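Two-component system response regulator (Bacteroides fragilis, PDB 2QR3) probably receives a phosphoryl signal through its N-terminal receiver domain and passes it on to regulate transcription, as response regulators of the sigma-54 activator type do. Local coordinates at residues G4-V9 / N25-V30. Numbering follows the deposited sequence.
Sequences GTIIIV and NHFSKV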
loop_
_atom_site.group_PDB
_atom_site.type_symbol
_atom_site.label_atom_id
_atom_site.label_comp_id
_atom_site.label_asym_id
_atom_site.label_seq_id
_atom_site.Cartn_x
_atom_site.Cartn_y
_atom_site.Cartn_z
ATOM N N GLY A 4 -0.485 -10.937 9.334
ATOM C CA GLY A 4 -0.423 -9.930 10.369
ATOM C C GLY A 4 -1.022 -8.637 9.885
ATOM O O GLY A 4 -2.167 -8.597 9.450
ATOM N N THR A 5 -0.219 -7.582 9.962
ATOM C CA THR A 5 -0.715 -6.235 9.831
ATOM C C THR A 5 -0.523 -5.719 8.408
ATOM O O THR A 5 0.482 -6.018 7.778
ATOM C CB THR A 5 0.019 -5.342 10.858
ATOM O OG1 THR A 5 -0.302 -5.824 12.190
ATOM C CG2 THR A 5 -0.414 -3.893 10.712
ATOM N N ILE A 6 -1.500 -4.947 7.918
ATOM C CA ILE A 6 -1.348 -4.193 6.654
ATOM C C ILE A 6 -1.525 -2.716 6.950
ATOM O O ILE A 6 -2.348 -2.349 7.788
ATOM C CB ILE A 6 -2.378 -4.614 5.600
ATOM C CG1 ILE A 6 -2.141 -3.861 4.277
ATOM C CG2 ILE A 6 -3.829 -4.429 6.074
ATOM C CD1 ILE A 6 -2.913 -4.506 3.067
ATOM N N ILE A 7 -0.737 -1.873 6.288
ATOM C CA ILE A 7 -0.883 -0.417 6.421
ATOM C C ILE A 7 -1.431 0.080 5.056
ATOM O O ILE A 7 -0.890 -0.259 3.998
ATOM C CB ILE A 7 0.467 0.256 6.743
ATOM C CG1 ILE A 7 0.994 -0.228 8.110
ATOM C CG2 ILE A 7 0.382 1.803 6.716
ATOM C CD1 ILE A 7 2.425 0.102 8.270
ATOM N N ILE A 8 -2.495 0.873 5.102
ATOM C CA ILE A 8 -3.033 1.539 3.910
ATOM C C ILE A 8 -2.810 3.046 4.025
ATOM O O ILE A 8 -3.201 3.675 5.038
ATOM C CB ILE A 8 -4.533 1.195 3.719
ATOM C CG1 ILE A 8 -4.701 -0.340 3.671
ATOM C CG2 ILE A 8 -5.052 1.761 2.419
ATOM C CD1 ILE A 8 -5.107 -0.859 4.943
ATOM N N VAL A 9 -2.195 3.616 2.996
ATOM C CA VAL A 9 -1.763 5.000 3.005
ATOM C C VAL A 9 -2.503 5.651 1.841
ATOM O O VAL A 9 -2.250 5.327 0.674
ATOM C CB VAL A 9 -0.221 5.112 2.769
ATOM C CG1 VAL A 9 0.228 6.576 2.826
ATOM C CG2 VAL A 9 0.583 4.211 3.765
ATOM N N ASN A 25 -11.298 -8.552 7.609
ATOM C CA ASN A 25 -11.542 -9.936 7.995
ATOM C C ASN A 25 -10.549 -10.930 7.445
ATOM O O ASN A 25 -10.728 -12.155 7.577
ATOM C CB ASN A 25 -12.986 -10.329 7.685
ATOM C CG ASN A 25 -13.834 -10.282 8.914
ATOM O OD1 ASN A 25 -14.529 -9.290 9.159
ATOM N ND2 ASN A 25 -13.708 -11.308 9.760
ATOM N N HIS A 26 -9.490 -10.392 6.848
ATOM C CA HIS A 26 -8.405 -11.196 6.328
ATOM C C HIS A 26 -7.126 -10.966 7.097
ATOM O O HIS A 26 -6.470 -11.925 7.525
ATOM C CB HIS A 26 -8.221 -10.960 4.829
ATOM C CG HIS A 26 -9.307 -11.576 4.014
ATOM N ND1 HIS A 26 -10.560 -11.013 3.910
ATOM C CD2 HIS A 26 -9.353 -12.737 3.321
ATOM C CE1 HIS A 26 -11.327 -11.789 3.163
ATOM N NE2 HIS A 26 -10.618 -12.840 2.791
ATOM N N PHE A 27 -6.781 -9.703 7.308
ATOM C CA PHE A 27 -5.569 -9.361 8.031
ATOM C C PHE A 27 -5.887 -9.228 9.503
ATOM O O PHE A 27 -7.009 -8.872 9.869
ATOM C CB PHE A 27 -4.954 -8.048 7.488
ATOM C CG PHE A 27 -4.381 -8.178 6.103
ATOM C CD1 PHE A 27 -3.030 -8.394 5.918
ATOM C CD2 PHE A 27 -5.206 -8.093 4.982
ATOM C CE1 PHE A 27 -2.498 -8.533 4.598
ATOM C CE2 PHE A 27 -4.689 -8.219 3.698
ATOM C CZ PHE A 27 -3.332 -8.440 3.513
ATOM N N SER A 28 -4.899 -9.489 10.351
ATOM C CA SER A 28 -5.079 -9.375 11.809
ATOM C C SER A 28 -5.335 -7.941 12.240
ATOM O O SER A 28 -6.082 -7.699 13.193
ATOM C CB SER A 28 -3.849 -9.912 12.551
ATOM O OG SER A 28 -3.740 -11.303 12.308
ATOM N N LYS A 29 -4.702 -6.992 11.538
ATOM C CA LYS A 29 -4.863 -5.577 11.844
ATOM C C LYS A 29 -4.792 -4.798 10.534
ATOM O O LYS A 29 -3.914 -5.059 9.704
ATOM C CB LYS A 29 -3.715 -5.139 12.739
ATOM C CG LYS A 29 -3.874 -3.811 13.443
ATOM C CD LYS A 29 -2.726 -3.718 14.453
ATOM C CE LYS A 29 -2.888 -2.566 15.417
ATOM N NZ LYS A 29 -1.779 -2.579 16.443
ATOM N N VAL A 30 -5.708 -3.849 10.370
ATOM C CA VAL A 30 -5.690 -2.969 9.220
ATOM C C VAL A 30 -5.487 -1.559 9.762
ATOM O O VAL A 30 -6.364 -1.031 10.452
ATOM C CB VAL A 30 -6.994 -3.062 8.422
ATOM C CG1 VAL A 30 -6.952 -2.088 7.271
ATOM C CG2 VAL A 30 -7.213 -4.488 7.876
#
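K29 O is approached by two groups of the neighbouring strand: I6 N donates to it over 3.0 Å, with a nearly straight N-H...O angle of 167°, and T5 CA lies 3.4 Å from the same oxygen in a CA-H...O contact. A second amide bond, S28 N to G4 O, is just as short but bent to 132° and therefore weak; the same G4 O lies in the plane of the F27 ring, at its edge. One face of that ring carries I6, whose CB sits over the ring, 4.1 Å from its centroid. CG1 of I6 stands anti to the backbone N (chi1 -177°), and CD1 at its end reaches F27 CZ, while CG2 meets both F27 CG and V30 CG2. The parallel pairs T5-K29 and I6-V30 join strands 5-9 and 29-33 in a beta-alpha-beta unit of the CheY-like receiver fold; helix 13-23 makes the crossover and packs on I6, I8 and V30. T5 and K29 run side by side on the other sheet face, T5 OG1 lying 3.5 Å from K29 CB; beyond CB the extended lysine chain leads away to a salt bridge between NZ and E46.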